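PDB 5CDD: structural polyprotein, VP1 from Israeli acute paralysis virus, which is one of the capsid proteins cut from the viral structural polyprotein and probably serves as a structural building block of the virion shell. Local coordinates for residues T41-W53 with L66-M78. Residues are numbered along the deposited sequence; the frame is centred on the assembly and turned at random.
Sequences TLLRTFRTITDNW and LTNTTDAQGRDYM
L66 lies against the indole of W53, its CD2 over the five-membered ring in a CH-pi contact, 3.9 Å from the centroid. L66 CB reaches W53 NE1 at 3.7 Å. I49 CD1 packs on L66 CD2 at 3.9 Å, and the I49 CB side rests on the T70 methyl. At the other end of T41-W53 the face of the Y77 ring takes L42 CB, 4.2 Å from its centroid in a CH-pi contact, and T45 OG1 stands at the ring edge. L43 CD2 touches M78 CG.

Polar contacts lie between these ends. The bend of R47 at chi2 (-71°) brings its CG and NE obliquely across Y77 at CE2; the guanidinium and phenol planes are 51° apart, and Y77 CE2 sits over one guanidinium face. R47 NH2 makes a weak bond to Y77 OH (3.4 Å), whereas R47 NH1 bonds F46 O at 2.8 Å, nearly in the guanidinium plane, and so helps fix the group's rotation. R75, fully extended, passes T48 to form a salt bridge from NH2 to the syn side of D51 OD2 (3.2 Å, 153° at the hydrogen); its NE pairs with D127 of a second copy of this protein. D76 lies beside I49, capping helix 77-82 through OD2 to S79 N, with OD1 in a salt bridge to R182.

Helix 64-73 packs with L66 and T70 on strand 47-55 at I49, T50 and W53, while the start of helix 77-82 meets the 3-10 turn at L42-L43 and R47; a turn at G74, whose phi is positive, links the helices. The strand pairs antiparallel with 176-184, where I49 and T50 both face V180 in a classic beta bulge. The chain's two antiparallel sheets are consistent with the jelly-roll beta-sandwich of picorna-like capsid proteins.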
loop_
_atom_site.group_PDB
_atom_site.type_symbol
_atom_site.label_atom_id
_atom_site.label_comp_id
_atom_site.label_asym_id
_atom_site.label_seq_id
_atom_site.Cartn_x
_atom_site.Cartn_y
_atom_site.Cartn_z
ATOM N N THR A 41 -26.775 9.113 -20.551
ATOM C CA THR A 41 -25.347 9.365 -20.652
ATOM C C THR A 41 -25.087 10.566 -21.548
ATOM O O THR A 41 -24.039 11.197 -21.460
ATOM C CB THR A 41 -24.592 8.151 -21.224
ATOM O OG1 THR A 41 -25.008 7.914 -22.572
ATOM C CG2 THR A 41 -24.863 6.905 -20.385
ATOM N N LEU A 42 -26.049 10.891 -22.405
ATOM C CA LEU A 42 -25.900 12.021 -23.311
ATOM C C LEU A 42 -26.265 13.307 -22.603
ATOM O O LEU A 42 -26.193 14.386 -23.182
ATOM C CB LEU A 42 -26.771 11.828 -24.554
ATOM C CG LEU A 42 -26.457 10.560 -25.357
ATOM C CD1 LEU A 42 -27.399 10.465 -26.542
ATOM C CD2 LEU A 42 -25.010 10.579 -25.834
ATOM N N LEU A 43 -26.664 13.181 -21.341
ATOM C CA LEU A 43 -27.009 14.338 -20.527
ATOM C C LEU A 43 -25.804 14.649 -19.642
ATOM O O LEU A 43 -25.867 15.499 -18.750
ATOM C CB LEU A 43 -28.238 14.049 -19.660
ATOM C CG LEU A 43 -29.567 13.817 -20.382
ATOM C CD1 LEU A 43 -30.661 13.562 -19.363
ATOM C CD2 LEU A 43 -29.907 15.026 -21.233
ATOM N N ARG A 44 -24.711 13.934 -19.897
ATOM C CA ARG A 44 -23.461 14.112 -19.167
ATOM C C ARG A 44 -22.441 14.677 -20.149
ATOM O O ARG A 44 -21.552 15.444 -19.777
ATOM C CB ARG A 44 -22.971 12.772 -18.612
ATOM C CG ARG A 44 -23.925 12.136 -17.615
ATOM C CD ARG A 44 -24.011 12.944 -16.329
ATOM N NE ARG A 44 -25.027 12.414 -15.423
ATOM C CZ ARG A 44 -26.335 12.607 -15.567
ATOM N NH1 ARG A 44 -26.796 13.326 -16.580
ATOM N NH2 ARG A 44 -27.185 12.073 -14.700
ATOM N N THR A 45 -22.585 14.286 -21.410
ATOM C CA THR A 45 -21.708 14.762 -22.473
ATOM C C THR A 45 -22.084 16.207 -22.788
ATOM O O THR A 45 -23.267 16.541 -22.852
ATOM C CB THR A 45 -21.893 13.945 -23.764
ATOM O OG1 THR A 45 -23.265 14.006 -24.171
ATOM C CG2 THR A 45 -21.504 12.498 -23.545
ATOM N N PHE A 46 -21.085 17.060 -22.981
ATOM C CA PHE A 46 -21.348 18.458 -23.296
ATOM C C PHE A 46 -21.505 18.669 -24.790
ATOM O O PHE A 46 -20.826 18.029 -25.593
ATOM C CB PHE A 46 -20.223 19.356 -22.777
ATOM C CG PHE A 46 -20.274 19.600 -21.296
ATOM C CD1 PHE A 46 -19.931 18.597 -20.397
ATOM C CD2 PHE A 46 -20.679 20.835 -20.800
ATOM C CE1 PHE A 46 -19.991 18.821 -19.023
ATOM C CE2 PHE A 46 -20.742 21.068 -19.431
ATOM C CZ PHE A 46 -20.397 20.058 -18.541
ATOM N N ARG A 47 -22.406 19.572 -25.155
ATOM C CA ARG A 47 -22.663 19.892 -26.553
ATOM C C ARG A 47 -22.945 21.384 -26.654
ATOM O O ARG A 47 -23.567 21.962 -25.761
ATOM C CB ARG A 47 -23.858 19.088 -27.067
ATOM C CG ARG A 47 -23.558 17.612 -27.292
ATOM C CD ARG A 47 -22.661 17.423 -28.499
ATOM N NE ARG A 47 -22.418 16.016 -28.805
ATOM C CZ ARG A 47 -21.548 15.243 -28.160
ATOM N NH1 ARG A 47 -20.826 15.738 -27.164
ATOM N NH2 ARG A 47 -21.395 13.973 -28.519
ATOM N N THR A 48 -22.482 22.012 -27.730
ATOM C CA THR A 48 -22.692 23.444 -27.902
ATOM C C THR A 48 -24.147 23.761 -28.215
ATOM O O THR A 48 -24.814 23.014 -28.930
ATOM C CB THR A 48 -21.806 24.024 -29.033
ATOM O OG1 THR A 48 -22.160 23.424 -30.284
ATOM C CG2 THR A 48 -20.339 23.754 -28.750
ATOM N N ILE A 49 -24.638 24.864 -27.659
ATOM C CA ILE A 49 -26.008 25.296 -27.896
ATOM C C ILE A 49 -25.986 26.608 -28.662
ATOM O O ILE A 49 -27.008 27.066 -29.156
ATOM C CB ILE A 49 -26.776 25.492 -26.576
ATOM C CG1 ILE A 49 -26.030 26.478 -25.670
ATOM C CG2 ILE A 49 -26.947 24.157 -25.890
ATOM C CD1 ILE A 49 -26.716 26.759 -24.340
ATOM N N THR A 50 -24.804 27.205 -28.752
ATOM C CA THR A 50 -24.610 28.457 -29.472
ATOM C C THR A 50 -23.121 28.682 -29.681
ATOM O O THR A 50 -22.346 28.671 -28.729
ATOM C CB THR A 50 -25.194 29.672 -28.707
ATOM O OG1 THR A 50 -25.007 30.860 -29.487
ATOM C CG2 THR A 50 -24.501 29.854 -27.370
ATOM N N ASP A 51 -22.717 28.868 -30.932
ATOM C CA ASP A 51 -21.311 29.093 -31.231
ATOM C C ASP A 51 -20.957 30.555 -31.017
ATOM O O ASP A 51 -19.824 30.966 -31.251
ATOM C CB ASP A 51 -21.000 28.690 -32.675
ATOM C CG ASP A 51 -21.247 27.214 -32.936
ATOM O OD1 ASP A 51 -20.504 26.372 -32.384
ATOM O OD2 ASP A 51 -22.188 26.894 -33.694
ATOM N N ASN A 52 -21.929 31.346 -30.573
ATOM C CA ASN A 52 -21.673 32.762 -30.347
ATOM C C ASN A 52 -22.742 33.447 -29.507
ATOM O O ASN A 52 -23.825 33.758 -29.998
ATOM C CB ASN A 52 -21.542 33.486 -31.688
ATOM C CG ASN A 52 -20.830 34.815 -31.561
ATOM O OD1 ASN A 52 -19.678 34.870 -31.133
ATOM N ND2 ASN A 52 -21.508 35.894 -31.933
ATOM N N TRP A 53 -22.430 33.689 -28.240
ATOM C CA TRP A 53 -23.367 34.348 -27.345
ATOM C C TRP A 53 -22.847 35.748 -27.053
ATOM O O TRP A 53 -21.890 35.924 -26.300
ATOM C CB TRP A 53 -23.512 33.550 -26.050
ATOM C CG TRP A 53 -24.654 34.006 -25.196
ATOM C CD1 TRP A 53 -25.880 34.430 -25.625
ATOM C CD2 TRP A 53 -24.704 34.025 -23.763
ATOM N NE1 TRP A 53 -26.689 34.711 -24.552
ATOM C CE2 TRP A 53 -25.995 34.470 -23.396
ATOM C CE3 TRP A 53 -23.785 33.706 -22.753
ATOM C CZ2 TRP A 53 -26.391 34.606 -22.058
ATOM C CZ3 TRP A 53 -24.180 33.840 -21.423
ATOM C CH2 TRP A 53 -25.472 34.285 -21.090
ATOM N N LEU A 66 -30.970 32.823 -22.841
ATOM C CA LEU A 66 -30.378 32.013 -23.895
ATOM C C LEU A 66 -31.035 30.638 -23.889
ATOM O O LEU A 66 -31.351 30.075 -24.935
ATOM C CB LEU A 66 -28.876 31.854 -23.650
ATOM C CG LEU A 66 -28.144 30.818 -24.508
ATOM C CD1 LEU A 66 -28.180 31.244 -25.964
ATOM C CD2 LEU A 66 -26.709 30.675 -24.031
ATOM N N THR A 67 -31.234 30.116 -22.685
ATOM C CA THR A 67 -31.827 28.806 -22.462
ATOM C C THR A 67 -33.243 28.631 -23.004
ATOM O O THR A 67 -33.546 27.614 -23.624
ATOM C CB THR A 67 -31.800 28.474 -20.950
ATOM O OG1 THR A 67 -30.604 27.744 -20.655
ATOM C CG2 THR A 67 -33.018 27.671 -20.531
ATOM N N ASN A 68 -34.111 29.611 -22.770
ATOM C CA ASN A 68 -35.485 29.514 -23.250
ATOM C C ASN A 68 -35.532 29.219 -24.743
ATOM O O ASN A 68 -36.349 28.420 -25.203
ATOM C CB ASN A 68 -36.257 30.803 -22.960
ATOM C CG ASN A 68 -36.453 31.043 -21.476
ATOM O OD1 ASN A 68 -36.755 30.121 -20.720
ATOM N ND2 ASN A 68 -36.298 32.292 -21.055
ATOM N N THR A 69 -34.647 29.863 -25.496
ATOM C CA THR A 69 -34.591 29.669 -26.939
ATOM C C THR A 69 -34.008 28.308 -27.309
ATOM O O THR A 69 -34.655 27.508 -27.986
ATOM C CB THR A 69 -33.738 30.764 -27.607
ATOM O OG1 THR A 69 -34.264 32.051 -27.268
ATOM C CG2 THR A 69 -33.752 30.597 -29.118
ATOM N N THR A 70 -32.788 28.045 -26.853
ATOM C CA THR A 70 -32.118 26.787 -27.156
ATOM C C THR A 70 -32.882 25.544 -26.705
ATOM O O THR A 70 -32.728 24.477 -27.298
ATOM C CB THR A 70 -30.699 26.748 -26.546
ATOM O OG1 THR A 70 -30.785 26.727 -25.117
ATOM C CG2 THR A 70 -29.904 27.971 -26.980
ATOM N N ASP A 71 -33.700 25.671 -25.664
ATOM C CA ASP A 71 -34.469 24.526 -25.179
ATOM C C ASP A 71 -35.541 24.113 -26.175
ATOM O O ASP A 71 -35.956 22.954 -26.207
ATOM C CB ASP A 71 -35.157 24.838 -23.847
ATOM C CG ASP A 71 -34.219 24.743 -22.665
ATOM O OD1 ASP A 71 -33.372 23.826 -22.646
ATOM O OD2 ASP A 71 -34.348 25.576 -21.744
ATOM N N ALA A 72 -35.992 25.065 -26.981
ATOM C CA ALA A 72 -37.036 24.797 -27.958
ATOM C C ALA A 72 -36.505 24.292 -29.296
ATOM O O ALA A 72 -37.161 23.495 -29.966
ATOM C CB ALA A 72 -37.868 26.051 -28.170
ATOM N N GLN A 73 -35.318 24.754 -29.676
ATOM C CA GLN A 73 -34.711 24.374 -30.948
ATOM C C GLN A 73 -34.491 22.877 -31.116
ATOM O O GLN A 73 -34.786 22.316 -32.171
ATOM C CB GLN A 73 -33.381 25.101 -31.133
ATOM C CG GLN A 73 -33.486 26.602 -30.970
ATOM C CD GLN A 73 -32.226 27.315 -31.401
ATOM O OE1 GLN A 73 -31.122 26.947 -30.997
ATOM N NE2 GLN A 73 -32.384 28.348 -32.223
ATOM N N GLY A 74 -33.963 22.236 -30.081
ATOM C CA GLY A 74 -33.716 20.808 -30.152
ATOM C C GLY A 74 -32.399 20.478 -30.825
ATOM O O GLY A 74 -32.254 19.412 -31.423
ATOM N N ARG A 75 -31.436 21.392 -30.727
ATOM C CA ARG A 75 -30.125 21.185 -31.330
ATOM C C ARG A 75 -29.241 20.275 -30.477
ATOM O O ARG A 75 -28.709 19.284 -30.978
ATOM C CB ARG A 75 -29.410 22.522 -31.551
ATOM C CG ARG A 75 -28.046 22.369 -32.209
ATOM C CD ARG A 75 -27.263 23.670 -32.235
ATOM N NE ARG A 75 -25.894 23.455 -32.701
ATOM C CZ ARG A 75 -24.945 24.387 -32.708
ATOM N NH1 ARG A 75 -25.209 25.612 -32.273
ATOM N NH2 ARG A 75 -23.727 24.092 -33.143
ATOM N N ASP A 76 -29.079 20.610 -29.198
ATOM C CA ASP A 76 -28.252 19.797 -28.307
ATOM C C ASP A 76 -29.049 18.638 -27.714
ATOM O O ASP A 76 -30.253 18.524 -27.939
ATOM C CB ASP A 76 -27.656 20.650 -27.178
ATOM C CG ASP A 76 -28.681 21.050 -26.132
ATOM O OD1 ASP A 76 -28.273 21.571 -25.073
ATOM O OD2 ASP A 76 -29.892 20.848 -26.364
ATOM N N TYR A 77 -28.379 17.784 -26.948
ATOM C CA TYR A 77 -29.038 16.630 -26.349
ATOM C C TYR A 77 -30.077 16.981 -25.291
ATOM O O TYR A 77 -31.150 16.379 -25.256
ATOM C CB TYR A 77 -28.000 15.676 -25.750
ATOM C CG TYR A 77 -27.063 15.072 -26.772
ATOM C CD1 TYR A 77 -27.537 14.651 -28.011
ATOM C CD2 TYR A 77 -25.709 14.897 -26.491
ATOM C CE1 TYR A 77 -26.690 14.072 -28.948
ATOM C CE2 TYR A 77 -24.851 14.315 -27.423
ATOM C CZ TYR A 77 -25.351 13.907 -28.649
ATOM O OH TYR A 77 -24.515 13.336 -29.581
ATOM N N MET A 78 -29.771 17.942 -24.428
ATOM C CA MET A 78 -30.721 18.326 -23.393
ATOM C C MET A 78 -32.037 18.794 -23.995
ATOM O O MET A 78 -33.111 18.436 -23.511
ATOM C CB MET A 78 -30.139 19.422 -22.499
ATOM C CG MET A 78 -29.130 18.905 -21.494
ATOM S SD MET A 78 -28.702 20.138 -20.268
ATOM C CE MET A 78 -30.107 20.027 -19.186
#